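Local coordinates for NanU sialic acid binding protein (Bacteroides fragilis, PDB 4L7T) that binds sialic acid with high affinity and, as a SusD-family protein of the outer membrane, probably captures it at the cell surface for uptake, at residues 290-295 with 315-320; 364-369 with 381-386; 148-153 with 168-173. One frame throughout, in Å; residues are numbered along the deposited sequence.

Interaction 1 of 3, residues 290-295 with 315-320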
# COMPACT_ATOMS: atom_id res chain seq x y z
N VAL A 290 7.21 4.27 15.00
CA VAL A 290 6.63 4.29 16.35
C VAL A 290 7.64 4.99 17.25
O VAL A 290 8.79 4.59 17.25
CB VAL A 290 6.33 2.84 16.84
CG1 VAL A 290 5.83 2.88 18.35
CG2 VAL A 290 5.23 2.20 15.84
N PRO A 291 7.20 5.98 18.03
CA PRO A 291 8.16 6.66 18.93
C PRO A 291 8.71 5.77 20.09
O PRO A 291 8.16 4.73 20.44
CB PRO A 291 7.40 7.86 19.44
CG PRO A 291 5.92 7.40 19.40
CD PRO A 291 5.82 6.50 18.20
N GLN A 292 9.82 6.25 20.66
CA GLN A 292 10.55 5.49 21.66
C GLN A 292 9.98 5.70 23.06
O GLN A 292 9.69 6.85 23.44
CB GLN A 292 12.04 5.98 21.59
CG GLN A 292 12.95 5.08 22.48
CD GLN A 292 14.24 5.76 22.83
OE1 GLN A 292 15.33 5.21 22.56
NE2 GLN A 292 14.14 6.85 23.58
N GLN A 293 9.81 4.63 23.84
CA GLN A 293 9.18 4.80 25.16
C GLN A 293 10.04 5.68 26.05
O GLN A 293 9.53 6.57 26.73
CB GLN A 293 8.92 3.41 25.78
CG GLN A 293 8.23 3.43 27.16
CD GLN A 293 8.08 2.03 27.66
OE1 GLN A 293 9.07 1.38 28.01
NE2 GLN A 293 6.84 1.51 27.65
N ALA A 294 11.37 5.46 26.03
CA ALA A 294 12.24 6.31 26.88
C ALA A 294 12.03 7.84 26.74
O ALA A 294 11.71 8.52 27.73
CB ALA A 294 13.72 5.92 26.69
N TYR A 295 12.14 8.41 25.51
CA TYR A 295 11.93 9.89 25.43
C TYR A 295 10.49 10.33 25.49
O TYR A 295 10.19 11.48 25.87
CB TYR A 295 12.71 10.61 24.27
CG TYR A 295 12.28 10.16 22.86
CD1 TYR A 295 10.97 10.37 22.41
CD2 TYR A 295 13.18 9.52 22.02
CE1 TYR A 295 10.55 9.94 21.11
CE2 TYR A 295 12.79 9.11 20.74
CZ TYR A 295 11.44 9.27 20.34
OH TYR A 295 11.09 8.78 19.12
N GLN A 315 2.84 3.24 26.41
CA GLN A 315 3.07 1.84 25.96
C GLN A 315 3.79 1.71 24.61
O GLN A 315 4.16 0.62 24.23
CB GLN A 315 1.74 1.06 25.84
CG GLN A 315 0.99 0.94 27.17
CD GLN A 315 -0.51 0.85 26.95
OE1 GLN A 315 -0.99 0.61 25.80
NE2 GLN A 315 -1.28 1.06 28.03
N LEU A 316 3.92 2.78 23.83
CA LEU A 316 4.57 2.65 22.48
C LEU A 316 6.07 2.58 22.60
O LEU A 316 6.64 3.33 23.35
CB LEU A 316 4.24 3.91 21.70
CG LEU A 316 2.73 4.11 21.46
CD1 LEU A 316 2.44 5.48 20.84
CD2 LEU A 316 2.18 2.96 20.61
N ASN A 317 6.72 1.64 21.93
CA ASN A 317 8.17 1.61 22.05
C ASN A 317 8.80 1.13 20.79
O ASN A 317 9.06 -0.09 20.59
CB ASN A 317 8.63 0.71 23.24
CG ASN A 317 10.15 0.77 23.42
OD1 ASN A 317 10.74 1.85 23.25
ND2 ASN A 317 10.79 -0.35 23.76
N GLY A 318 9.16 2.11 19.94
CA GLY A 318 9.77 1.82 18.69
C GLY A 318 10.86 2.85 18.45
O GLY A 318 11.41 3.43 19.39
N LEU A 319 11.16 3.08 17.18
CA LEU A 319 12.09 4.18 16.78
C LEU A 319 11.51 4.93 15.56
O LEU A 319 10.84 4.29 14.70
CB LEU A 319 13.48 3.62 16.47
CG LEU A 319 14.19 3.12 17.75
CD1 LEU A 319 15.44 2.39 17.39
CD2 LEU A 319 14.57 4.23 18.73
N ILE A 320 11.79 6.24 15.49
CA ILE A 320 11.34 6.99 14.34
C ILE A 320 12.56 7.14 13.45
O ILE A 320 13.60 7.76 13.84
CB ILE A 320 10.85 8.35 14.73
CG1 ILE A 320 9.61 8.35 15.66
CG2 ILE A 320 10.59 9.21 13.42
CD1 ILE A 320 8.36 7.61 15.08
O HOH W 1 12.54 2.86 25.06

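Interaction 2 of 3, residues 364-369 with 381-386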
# COMPACT_ATOMS: atom_id res chain seq x y z
N ASN A 364 -0.75 7.42 13.79
CA ASN A 364 -1.77 6.84 14.72
C ASN A 364 -2.74 5.88 14.03
O ASN A 364 -3.73 5.40 14.61
CB ASN A 364 -2.54 7.95 15.38
CG ASN A 364 -3.31 7.49 16.65
OD1 ASN A 364 -2.83 6.67 17.47
ND2 ASN A 364 -4.56 7.97 16.75
N LYS A 365 -2.45 5.61 12.77
CA LYS A 365 -3.39 4.75 11.98
C LYS A 365 -3.35 3.28 12.47
O LYS A 365 -4.38 2.58 12.40
CB LYS A 365 -3.05 4.80 10.48
CG LYS A 365 -4.05 3.93 9.64
CD LYS A 365 -3.95 4.29 8.16
CE LYS A 365 -4.74 5.63 7.82
NZ LYS A 365 -4.66 5.91 6.28
N TYR A 366 -2.19 2.84 12.97
CA TYR A 366 -1.98 1.42 13.37
C TYR A 366 -1.57 1.45 14.84
O TYR A 366 -0.41 1.86 15.20
CB TYR A 366 -0.92 0.74 12.56
CG TYR A 366 -1.12 0.82 11.03
CD1 TYR A 366 -2.15 0.16 10.43
CD2 TYR A 366 -0.30 1.58 10.26
CE1 TYR A 366 -2.39 0.23 9.00
CE2 TYR A 366 -0.46 1.71 8.85
CZ TYR A 366 -1.53 1.06 8.24
OH TYR A 366 -1.67 1.09 6.90
N GLN A 367 -2.54 1.12 15.69
CA GLN A 367 -2.32 1.31 17.16
C GLN A 367 -1.95 0.01 17.84
O GLN A 367 -1.58 0.06 18.98
CB GLN A 367 -3.48 2.03 17.84
CG GLN A 367 -3.74 3.41 17.31
CD GLN A 367 -4.89 4.10 17.94
OE1 GLN A 367 -5.75 4.66 17.27
NE2 GLN A 367 -4.86 4.17 19.24
N GLY A 368 -1.95 -1.11 17.11
CA GLY A 368 -1.57 -2.40 17.75
C GLY A 368 -2.50 -2.75 18.90
O GLY A 368 -3.65 -2.30 18.96
N VAL A 369 -1.99 -3.56 19.84
CA VAL A 369 -2.81 -4.11 20.91
C VAL A 369 -1.84 -4.24 22.07
O VAL A 369 -0.65 -4.54 21.88
CB VAL A 369 -3.42 -5.45 20.48
CG1 VAL A 369 -2.39 -6.50 20.03
CG2 VAL A 369 -4.49 -5.99 21.52
N ASN A 381 -1.64 -5.02 13.76
CA ASN A 381 -2.76 -4.64 12.82
C ASN A 381 -2.51 -5.28 11.54
O ASN A 381 -1.37 -5.58 11.23
CB ASN A 381 -2.84 -3.15 12.60
CG ASN A 381 -3.19 -2.40 13.83
OD1 ASN A 381 -4.37 -2.37 14.23
ND2 ASN A 381 -2.19 -1.85 14.52
N ASP A 382 -3.56 -5.54 10.76
CA ASP A 382 -3.36 -6.00 9.42
C ASP A 382 -2.88 -4.78 8.58
O ASP A 382 -3.08 -3.67 8.98
CB ASP A 382 -4.71 -6.47 8.87
CG ASP A 382 -5.28 -7.60 9.70
OD1 ASP A 382 -4.47 -8.49 10.14
OD2 ASP A 382 -6.53 -7.59 9.90
N TYR A 383 -2.20 -5.08 7.49
CA TYR A 383 -1.77 -4.03 6.55
C TYR A 383 -2.72 -4.14 5.34
O TYR A 383 -2.57 -4.99 4.51
CB TYR A 383 -0.28 -4.22 6.18
CG TYR A 383 0.18 -3.18 5.21
CD1 TYR A 383 0.07 -1.83 5.61
CD2 TYR A 383 0.70 -3.53 4.02
CE1 TYR A 383 0.49 -0.79 4.71
CE2 TYR A 383 1.10 -2.52 3.07
CZ TYR A 383 1.02 -1.16 3.50
OH TYR A 383 1.39 -0.24 2.52
N PRO A 384 -3.60 -3.12 5.13
CA PRO A 384 -4.61 -3.29 4.02
C PRO A 384 -3.94 -3.00 2.69
O PRO A 384 -3.16 -2.04 2.60
CB PRO A 384 -5.66 -2.21 4.27
CG PRO A 384 -5.02 -1.20 5.18
CD PRO A 384 -3.91 -2.01 6.00
N ILE A 385 -4.19 -3.80 1.70
CA ILE A 385 -3.73 -3.56 0.33
C ILE A 385 -4.81 -2.88 -0.50
O ILE A 385 -4.54 -1.87 -1.17
CB ILE A 385 -3.33 -4.95 -0.36
CG1 ILE A 385 -2.20 -5.61 0.47
CG2 ILE A 385 -2.98 -4.79 -1.79
CD1 ILE A 385 -0.81 -4.80 0.56
N TYR A 386 -6.05 -3.43 -0.43
CA TYR A 386 -7.17 -2.85 -1.19
C TYR A 386 -8.36 -2.74 -0.28
O TYR A 386 -8.76 -3.73 0.41
CB TYR A 386 -7.60 -3.74 -2.33
CG TYR A 386 -6.58 -3.83 -3.45
CD1 TYR A 386 -5.93 -2.73 -3.94
CD2 TYR A 386 -6.33 -5.09 -4.07
CE1 TYR A 386 -5.05 -2.81 -5.00
CE2 TYR A 386 -5.45 -5.17 -5.14
CZ TYR A 386 -4.82 -4.02 -5.60
OH TYR A 386 -3.96 -4.19 -6.70

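Interaction 3 of 3, residues 148-153 with 168-173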
# COMPACT_ATOMS: atom_id res chain seq x y z
N ASP A 148 11.90 -2.45 -16.83
CA ASP A 148 12.26 -3.73 -17.44
C ASP A 148 12.75 -4.75 -16.41
O ASP A 148 13.67 -4.50 -15.65
CB ASP A 148 13.46 -3.54 -18.42
CG ASP A 148 13.21 -2.54 -19.47
OD1 ASP A 148 12.15 -1.96 -19.59
OD2 ASP A 148 14.18 -2.30 -20.27
N VAL A 149 12.11 -5.92 -16.34
CA VAL A 149 12.45 -6.90 -15.31
C VAL A 149 12.35 -8.31 -15.93
O VAL A 149 11.77 -8.47 -16.98
CB VAL A 149 11.54 -6.84 -14.03
CG1 VAL A 149 11.76 -5.48 -13.26
CG2 VAL A 149 10.06 -7.05 -14.42
N ILE A 150 12.97 -9.27 -15.30
CA ILE A 150 13.00 -10.64 -15.81
C ILE A 150 11.60 -11.23 -15.62
O ILE A 150 11.00 -11.03 -14.55
CB ILE A 150 13.97 -11.49 -15.00
CG1 ILE A 150 15.40 -10.99 -15.18
CG2 ILE A 150 13.85 -12.99 -15.43
CD1 ILE A 150 16.35 -11.61 -14.18
N LEU A 151 11.11 -11.95 -16.62
CA LEU A 151 9.81 -12.67 -16.53
C LEU A 151 10.08 -14.15 -16.27
O LEU A 151 10.49 -14.84 -17.20
CB LEU A 151 9.00 -12.46 -17.82
CG LEU A 151 8.43 -11.07 -18.11
CD1 LEU A 151 7.80 -11.06 -19.45
CD2 LEU A 151 7.41 -10.61 -16.98
N TYR A 152 9.97 -14.58 -15.02
CA TYR A 152 10.10 -16.00 -14.60
C TYR A 152 8.66 -16.51 -14.41
O TYR A 152 7.95 -16.03 -13.47
CB TYR A 152 10.81 -16.12 -13.24
CG TYR A 152 12.33 -15.93 -13.24
CD1 TYR A 152 13.14 -16.63 -14.14
CD2 TYR A 152 12.95 -15.06 -12.32
CE1 TYR A 152 14.55 -16.45 -14.14
CE2 TYR A 152 14.37 -14.88 -12.30
CZ TYR A 152 15.15 -15.59 -13.23
OH TYR A 152 16.55 -15.46 -13.26
N LEU A 153 8.28 -17.47 -15.26
CA LEU A 153 6.92 -18.08 -15.28
C LEU A 153 6.87 -19.58 -14.88
O LEU A 153 5.76 -20.10 -14.59
CB LEU A 153 6.31 -17.87 -16.66
CG LEU A 153 6.25 -16.41 -17.09
CD1 LEU A 153 5.78 -16.26 -18.52
CD2 LEU A 153 5.38 -15.58 -16.07
N LYS A 168 19.92 -14.86 -17.12
CA LYS A 168 18.65 -14.39 -17.72
C LYS A 168 18.45 -12.88 -17.89
O LYS A 168 18.55 -12.13 -16.93
CB LYS A 168 17.42 -15.02 -17.06
CG LYS A 168 16.19 -14.95 -17.98
CD LYS A 168 15.13 -15.95 -17.62
CE LYS A 168 14.37 -16.42 -18.87
NZ LYS A 168 13.43 -15.39 -19.39
N ALA A 169 18.16 -12.44 -19.12
CA ALA A 169 17.96 -11.03 -19.40
C ALA A 169 16.54 -10.56 -19.03
O ALA A 169 15.58 -11.33 -19.10
CB ALA A 169 18.24 -10.74 -20.85
N ALA A 170 16.42 -9.30 -18.63
CA ALA A 170 15.10 -8.72 -18.32
C ALA A 170 14.31 -8.51 -19.61
O ALA A 170 14.88 -8.34 -20.67
CB ALA A 170 15.29 -7.41 -17.59
N SER A 171 12.98 -8.54 -19.53
CA SER A 171 12.13 -8.16 -20.64
C SER A 171 11.80 -6.68 -20.56
O SER A 171 11.72 -6.15 -19.42
CB SER A 171 10.84 -9.00 -20.60
OG SER A 171 11.15 -10.41 -20.58
N PRO A 172 11.59 -6.02 -21.72
CA PRO A 172 11.14 -4.64 -21.79
C PRO A 172 9.84 -4.49 -20.99
O PRO A 172 9.00 -5.40 -20.97
CB PRO A 172 10.88 -4.36 -23.29
CG PRO A 172 11.68 -5.38 -24.04
CD PRO A 172 11.76 -6.60 -23.08
N ALA A 173 9.71 -3.34 -20.38
CA ALA A 173 8.49 -2.97 -19.64
C ALA A 173 7.20 -3.27 -20.43
O ALA A 173 6.20 -3.73 -19.85
CB ALA A 173 8.55 -1.50 -19.32
O HOH W 2 12.79 -11.85 -19.14

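Interaction 1 of 3, residues 290-295 with 315-320
The backbones of 290-295 and 315-320 approach most closely at two points, Val-290 CA to Gly-318 CA and Gln-293 CA to Asn-317 CA, each 4.6 Å apart. Between these points one main-chain bond, Gly-318 N to Pro-291 O (2.8 Å), ties the loops together; the N-H approaches from above the carbonyl plane, 51° out of it. Gly-318 has no side chain to hold Val-290 off at this near-crossing.

The start of helix 293-299 is met by the side chain of Asn-317. With its CG swung opposite the main-chain nitrogen (chi1 -175°), the amide lies beside Gln-293, and its OD1 accepts the N-H of Gln-293 at 3.0 Å in a nearly straight bond (170°). A water donates to the same OD1 and accepts from Ala-294 N, so OD1 serves the N-H of Gln-293 directly and that of Ala-294 through the water. Asn-317 ND2 is held by Gln-376 OE1, which fixes the rotation of the amide.

On the Val-290 side, Val-290 CG1 sits 3.8 Å from Leu-316 CB, the two side chains crossing nearly at right angles. Ile-320 brings CD1 to 3.5 Å from Val-290 C. Its CG1 also touches the hydroxyl of Tyr-295, which takes a weak bond from Gln-292 N and a stronger one with Glu-73. The same Glu-73 carboxylate receives Ile-320 N. One main-chain bond and one asparagine side chain thus join the run before strand 323-324 to the helix start, and the N-H of Gln-293 and the water, both donating to OD1, would be expected to polarise the Asn-317 C=O.

Interaction 2 of 3, residues 364-369 with 381-386
The phenolic oxygen of Tyr-366 is held by a hydrogen bond with Phe-466 O, and it is this oxygen that touches the ring of Tyr-383. Tyr-366 OH lies 3.6 Å from Tyr-383 CE1, near the plane of that ring and at its edge, while the two side chains pass each other at a slant. Pro-384 and Tyr-366 approach from opposite directions, and Pro-384 CD stands at the edge of the ring, 4.0 Å from Tyr-366 CE1. One face of the same ring is covered by the neighbouring Lys-365, whose CG sits above the ring centre, and Phe-285 meets it edge-to-face.

Tyr-383 and Pro-384 belong to strand 383-387, which pairs antiparallel with strand 267-271 in a small two-stranded sheet within the largely helical SusD fold. A classic beta bulge opposite Phe-269, formed by Ile-385 and Tyr-386, lies just beyond the contact, where the chain turns a corner at Ile-385. Tyr-366 therefore packs the loop after strand 356-363 against the entry to this sheet.

At the other end, Asn-381 points at the loop and crosses Tyr-366 at a slant, its CB 4.0 Å from Tyr-366 CD1. The Tyr-366 ring and the Asn-381 amide are inclined by 48°. With CG opposite its own carbonyl carbon (chi1 -65°), the amide reaches the main chain at Gly-368, CG standing 3.7 Å from Gly-368 N. Gly-368 has a positive phi of 60°, and the chain turns there past the Asn-381 amide toward Val-369.

Interaction 3 of 3, residues 148-153 with 168-173
Val-149 and Ser-171 form a single antiparallel, hydrogen-bonded bridge. Its stronger half is Ser-171 N to Val-149 O, 2.8 Å, with the donor standing above the carbonyl plane; the return bond, Val-149 N to Ser-171 O, is weak, bent to 123° at the hydrogen. A third bond comes from Asp-148, whose OD1 accepts the N-H of Ala-173 at 2.9 Å from above the carboxylate plane. Ala-173 opens helix 173-191, so the carboxylate meets the first N-H of that helix, and the helix end would be expected to stabilise its negative charge.

A water extends the polar network past the bridge. It accepts from Leu-151 N, donates to Ala-169 O and lies 2.6 Å from Ser-171 OG, joining three groups of the two segments beside the bridge.

Outward from these bonds the contact is mostly van der Waals. The methyl of Ala-170 presses on the backbone of Val-149, CB to C at 3.5 Å, and Leu-151 lays its CD1 beside Ser-171 OG. Lys-168 runs along the outer rim: its CD passes 3.6 Å from Tyr-152 CE1, slanted to the ring, as the two side chains slide past each other in opposite directions. Bends late in the lysine chain (chi4 -74°) turn NZ back toward Leu-151 O, 3.7 Å away. Ile-150 CG2 sits over the centre of one face of the Tyr-152 ring and also touches Lys-168 CD, so that Tyr-152, Ile-150 and the aliphatic part of Lys-168 form one patch.

Val-149 and Leu-151 both pack on Val-176 of helix 173-191; in helix 121-146 Val-149 meets Leu-142 and Leu-151 meets Tyr-139, while the ring of Tyr-152 meets that of Tyr-100 in helix 99-115.

How the interactions relate
Three loops are closed in series along the chain, with none nested and none crossing. Interaction 3 comes first, closing the connection between helices 121-146 and 173-191, part of which (158-166) is not modelled. Interaction 1 then joins the start of helix 293-299 to the run leading into strand 323-324, and interaction 2 closes the loop between strands 356-363 and 383-387. Interactions 1 and 2 have centres about 17 Å apart without touching; Arg-377, from the loop that interaction 2 closes, bonds both Gln-315 and Gln-367 and so links them. Interaction 3 lies apart, its centre about 42 Å from that of interaction 1 and about 33 Å from that of interaction 2.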